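PDB 2F6K: metal-dependent hydrolase from Lactobacillus plantarum, which probably catalyses the metal-dependent decarboxylation of aminocarboxymuconate semialdehyde within an amidohydrolase-type TIM barrel that binds manganese. Local coordinates for residues V61-D65 with K66-I70; R128-Y131 with F132-V136. All coordinates share one frame; numbering follows the deposited sequence.

Interaction 1: V61-D65 with K66-I70; sequences VNFGD and KAETI
The ring of Phe-63 meets Glu-68 at its edge: carboxylate oxygen OE1 lies near the ring plane, 3.7 Å from CD2, and the two planes stand 71° apart. Over one face, toward the rim, sits the carbonyl carbon of Val-61, and the ring of His-22 also stacks on Phe-63. The carboxylate of Asp-65 is used from above its plane, where Glu-68 N donates to OD1 at 3.0 Å, 56° out of that plane. With CG anti to the backbone N (chi1 -175°), Asp-65 folds its carboxylate back over the first turn as the N-cap of helix 66-86. Asp-65 O accepts from Thr-69 N at 2.9 Å, opening the helical bonding. Thr-69 OG1 lies 3.0 Å from Val-61 O and equally near Asp-65 O. A water ties the loop together, accepting from Phe-63 N and donating to Asp-65 O and, at 2.6 Å, to Glu-68 OE1. The other carboxylate oxygen, OE2, pairs with Arg-21 and His-22, which would probably keep Glu-68 ionised despite its burial. Gly-64 O bonds Tyr-190 of the second subunit. The loop runs from barrel strand 49-55 into helix 66-86, with Val-61 packed on Leu-72 and Val-73 of that helix and on Tyr-15 of helix 13-22.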
loop_
_atom_site.group_PDB
_atom_site.type_symbol
_atom_site.label_atom_id
_atom_site.label_comp_id
_atom_site.label_asym_id
_atom_site.label_seq_id
_atom_site.Cartn_x
_atom_site.Cartn_y
_atom_site.Cartn_z
ATOM N N VAL A 61 0.368 20.773 3.185
ATOM C CA VAL A 61 -0.876 21.011 3.906
ATOM C C VAL A 61 -2.145 20.447 3.284
ATOM O O VAL A 61 -3.156 21.139 3.182
ATOM C CB VAL A 61 -1.084 22.508 4.164
ATOM C CG1 VAL A 61 -0.125 22.981 5.229
ATOM C CG2 VAL A 61 -0.872 23.289 2.875
ATOM N N ASN A 62 -2.094 19.189 2.870
ATOM C CA ASN A 62 -3.262 18.524 2.298
ATOM C C ASN A 62 -3.681 17.451 3.297
ATOM O O ASN A 62 -3.115 16.360 3.311
ATOM C CB ASN A 62 -2.900 17.876 0.961
ATOM C CG ASN A 62 -4.002 16.974 0.423
ATOM O OD1 ASN A 62 -3.812 16.301 -0.590
ATOM N ND2 ASN A 62 -5.156 16.955 1.094
ATOM N N PHE A 63 -4.667 17.759 4.132
ATOM C CA PHE A 63 -5.130 16.802 5.132
ATOM C C PHE A 63 -6.491 16.206 4.819
ATOM O O PHE A 63 -7.080 15.541 5.666
ATOM C CB PHE A 63 -5.165 17.459 6.514
ATOM C CG PHE A 63 -3.840 18.015 6.946
ATOM C CD1 PHE A 63 -2.754 17.172 7.162
ATOM C CD2 PHE A 63 -3.665 19.390 7.092
ATOM C CE1 PHE A 63 -1.508 17.690 7.515
ATOM C CE2 PHE A 63 -2.428 19.921 7.445
ATOM C CZ PHE A 63 -1.346 19.070 7.655
ATOM N N GLY A 64 -6.991 16.440 3.608
ATOM C CA GLY A 64 -8.284 15.892 3.237
ATOM C C GLY A 64 -9.421 16.895 3.274
ATOM O O GLY A 64 -10.548 16.584 2.881
ATOM N N ASP A 65 -9.134 18.099 3.751
ATOM C CA ASP A 65 -10.136 19.162 3.825
ATOM C C ASP A 65 -9.701 20.290 2.870
ATOM O O ASP A 65 -8.728 21.004 3.131
ATOM C CB ASP A 65 -10.228 19.683 5.266
ATOM C CG ASP A 65 -11.332 20.710 5.459
ATOM O OD1 ASP A 65 -11.518 21.586 4.587
ATOM O OD2 ASP A 65 -12.006 20.653 6.505
ATOM N N LYS A 66 -10.429 20.446 1.771
ATOM C CA LYS A 66 -10.116 21.466 0.773
ATOM C C LYS A 66 -10.074 22.891 1.315
ATOM O O LYS A 66 -9.085 23.604 1.122
ATOM C CB LYS A 66 -11.111 21.411 -0.379
ATOM C CG LYS A 66 -10.771 22.375 -1.495
ATOM C CD LYS A 66 -11.750 22.262 -2.644
ATOM C CE LYS A 66 -11.474 23.329 -3.686
ATOM N NZ LYS A 66 -12.607 23.462 -4.632
ATOM N N ALA A 67 -11.142 23.318 1.977
ATOM C CA ALA A 67 -11.176 24.674 2.525
ATOM C C ALA A 67 -9.987 24.928 3.450
ATOM O O ALA A 67 -9.375 26.001 3.412
ATOM C CB ALA A 67 -12.477 24.906 3.282
ATOM N N GLU A 68 -9.665 23.943 4.284
ATOM C CA GLU A 68 -8.547 24.071 5.212
ATOM C C GLU A 68 -7.212 24.171 4.462
ATOM O O GLU A 68 -6.336 24.958 4.835
ATOM C CB GLU A 68 -8.510 22.879 6.171
ATOM C CG GLU A 68 -7.379 22.946 7.179
ATOM C CD GLU A 68 -7.193 21.648 7.932
ATOM O OE1 GLU A 68 -7.139 20.585 7.279
ATOM O OE2 GLU A 68 -7.090 21.692 9.174
ATOM N N THR A 69 -7.053 23.364 3.419
ATOM C CA THR A 69 -5.830 23.393 2.625
ATOM C C THR A 69 -5.636 24.784 2.014
ATOM O O THR A 69 -4.545 25.352 2.049
ATOM C CB THR A 69 -5.884 22.355 1.477
ATOM O OG1 THR A 69 -5.909 21.032 2.025
ATOM C CG2 THR A 69 -4.676 22.508 0.558
ATOM N N ILE A 70 -6.706 25.330 1.453
ATOM C CA ILE A 70 -6.654 26.644 0.834
ATOM C C ILE A 70 -6.394 27.744 1.861
ATOM O O ILE A 70 -5.749 28.754 1.571
ATOM C CB ILE A 70 -7.970 26.932 0.090
ATOM C CG1 ILE A 70 -8.029 26.067 -1.168
ATOM C CG2 ILE A 70 -8.067 28.402 -0.270
ATOM C CD1 ILE A 70 -9.248 26.284 -2.030
HETATM O O HOH W 1 -6.866 19.870 4.786
HETATM O O HOH W 2 -7.246 18.894 1.255
#

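Interaction 2: R128-Y131 with F132-V136; sequences RGLY and FGSPV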
loop_
_atom_site.group_PDB
_atom_site.type_symbol
_atom_site.label_atom_id
_atom_site.label_comp_id
_atom_site.label_asym_id
_atom_site.label_seq_id
_atom_site.Cartn_x
_atom_site.Cartn_y
_atom_site.Cartn_z
ATOM N N ARG A 128 -0.175 13.703 -0.611
ATOM C CA ARG A 128 -1.062 12.573 -0.337
ATOM C C ARG A 128 -1.270 11.668 -1.547
ATOM O O ARG A 128 -2.371 11.162 -1.757
ATOM C CB ARG A 128 -2.437 13.041 0.172
ATOM C CG ARG A 128 -2.439 13.609 1.594
ATOM C CD ARG A 128 -3.868 13.809 2.106
ATOM N NE ARG A 128 -4.526 12.548 2.452
ATOM C CZ ARG A 128 -4.364 11.909 3.611
ATOM N NH1 ARG A 128 -3.569 12.412 4.541
ATOM N NH2 ARG A 128 -4.999 10.770 3.845
ATOM N N GLY A 129 -0.232 11.470 -2.353
ATOM C CA GLY A 129 -0.385 10.583 -3.493
ATOM C C GLY A 129 -0.349 11.207 -4.875
ATOM O O GLY A 129 -0.161 10.500 -5.866
ATOM N N LEU A 130 -0.561 12.518 -4.962
ATOM C CA LEU A 130 -0.498 13.188 -6.254
ATOM C C LEU A 130 0.941 13.680 -6.411
ATOM O O LEU A 130 1.347 14.653 -5.776
ATOM C CB LEU A 130 -1.473 14.370 -6.312
ATOM C CG LEU A 130 -1.704 14.948 -7.719
ATOM C CD1 LEU A 130 -2.838 15.954 -7.691
ATOM C CD2 LEU A 130 -0.435 15.603 -8.229
ATOM N N TYR A 131 1.715 12.990 -7.246
ATOM C CA TYR A 131 3.109 13.353 -7.462
ATOM C C TYR A 131 3.253 14.486 -8.466
ATOM O O TYR A 131 2.524 14.548 -9.463
ATOM C CB TYR A 131 3.919 12.129 -7.926
ATOM C CG TYR A 131 4.287 11.199 -6.791
ATOM C CD1 TYR A 131 3.336 10.355 -6.214
ATOM C CD2 TYR A 131 5.558 11.253 -6.209
ATOM C CE1 TYR A 131 3.634 9.603 -5.079
ATOM C CE2 TYR A 131 5.866 10.507 -5.070
ATOM C CZ TYR A 131 4.899 9.690 -4.506
ATOM O OH TYR A 131 5.167 9.020 -3.332
ATOM N N PHE A 132 4.196 15.387 -8.205
ATOM C CA PHE A 132 4.385 16.502 -9.106
ATOM C C PHE A 132 4.711 15.934 -10.476
ATOM O O PHE A 132 5.338 14.886 -10.588
ATOM C CB PHE A 132 5.508 17.407 -8.621
ATOM C CG PHE A 132 5.424 18.800 -9.168
ATOM C CD1 PHE A 132 4.336 19.619 -8.850
ATOM C CD2 PHE A 132 6.419 19.297 -10.005
ATOM C CE1 PHE A 132 4.244 20.919 -9.364
ATOM C CE2 PHE A 132 6.336 20.594 -10.523
ATOM C CZ PHE A 132 5.247 21.405 -10.201
ATOM N N GLY A 133 4.268 16.619 -11.520
ATOM C CA GLY A 133 4.507 16.133 -12.861
ATOM C C GLY A 133 3.227 15.521 -13.394
ATOM O O GLY A 133 3.057 15.377 -14.602
ATOM N N SER A 134 2.319 15.163 -12.489
ATOM C CA SER A 134 1.036 14.574 -12.869
ATOM C C SER A 134 0.213 15.525 -13.734
ATOM O O SER A 134 0.093 16.716 -13.429
ATOM C CB SER A 134 0.242 14.172 -11.625
ATOM O OG SER A 134 -1.005 13.599 -11.978
ATOM N N PRO A 135 -0.368 15.011 -14.827
ATOM C CA PRO A 135 -1.178 15.856 -15.710
ATOM C C PRO A 135 -2.413 16.465 -15.035
ATOM O O PRO A 135 -3.133 17.277 -15.631
ATOM C CB PRO A 135 -1.524 14.919 -16.871
ATOM C CG PRO A 135 -1.402 13.547 -16.274
ATOM C CD PRO A 135 -0.186 13.670 -15.407
ATOM N N VAL A 136 -2.650 16.077 -13.787
ATOM C CA VAL A 136 -3.778 16.597 -13.024
ATOM C C VAL A 136 -3.537 18.077 -12.758
ATOM O O VAL A 136 -4.466 18.833 -12.467
ATOM C CB VAL A 136 -3.925 15.839 -11.672
ATOM C CG1 VAL A 136 -4.827 16.599 -10.719
ATOM C CG2 VAL A 136 -4.512 14.457 -11.920
#
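Tyr-131 to Ser-134 form a type II beta turn, closed by Ser-134 N donating to Tyr-131 O at 3.1 Å with an N-H...O angle of 150°. Gly-133 takes the third position with a positive phi of 103°, as this turn type favours. Beside the turn, both methyls of Leu-130 touch the following residues: CD2 lies 3.7 Å from Ser-134 CB, and CD1 meets Val-136 CG1, also at 3.7 Å. Its CG lies anti to the backbone N (chi1 -167°), which brings the branch toward Ser-134 and Val-136, and the leucine and valine chains slant across each other. Ser-134 OG, meanwhile, takes a weak, long bond from Val-136 N (3.5 Å) at the start of the 3-10 segment. The two aromatic side chains serve other parts of the fold. Tyr-131 OH is hydrogen-bonded to Asp-179 OD1 and to Ala-159 N, and the Phe-132 ring meets that of Tyr-141 edge-to-face. The turn leads from the small hairpin of strands 126-127 and 130-131 toward helix 138-145, with Phe-132 resting on Val-151 and Leu-153 of barrel strand 150-154 and both aromatics against helix 171-189.

In the fold
Both interactions are partly buried and belong to beta-to-alpha connections of one TIM barrel: interaction 1 between strands 49-55 and helix 66-86, interaction 2 between strand 120-124 and helix 138-145. Interaction 1 lies farther out, its centre about 20 Å from the chain centre against about 16 Å, and includes exposed Asp-65 and Ala-67; interaction 2 has no exposed touching residue. They touch where Asn-62 packs against Arg-128. Residues 61-70 rely on polar groups, a helix cap and bound water; residues 128-136 rely on a backbone turn and small apolar contacts, with Phe-132 packed on strand 150-154 and both aromatics against helix 171-189. Each also faces the second subunit, and Arg-128 extends interaction 2 to Lys-163 and Asn-164 of the fourth.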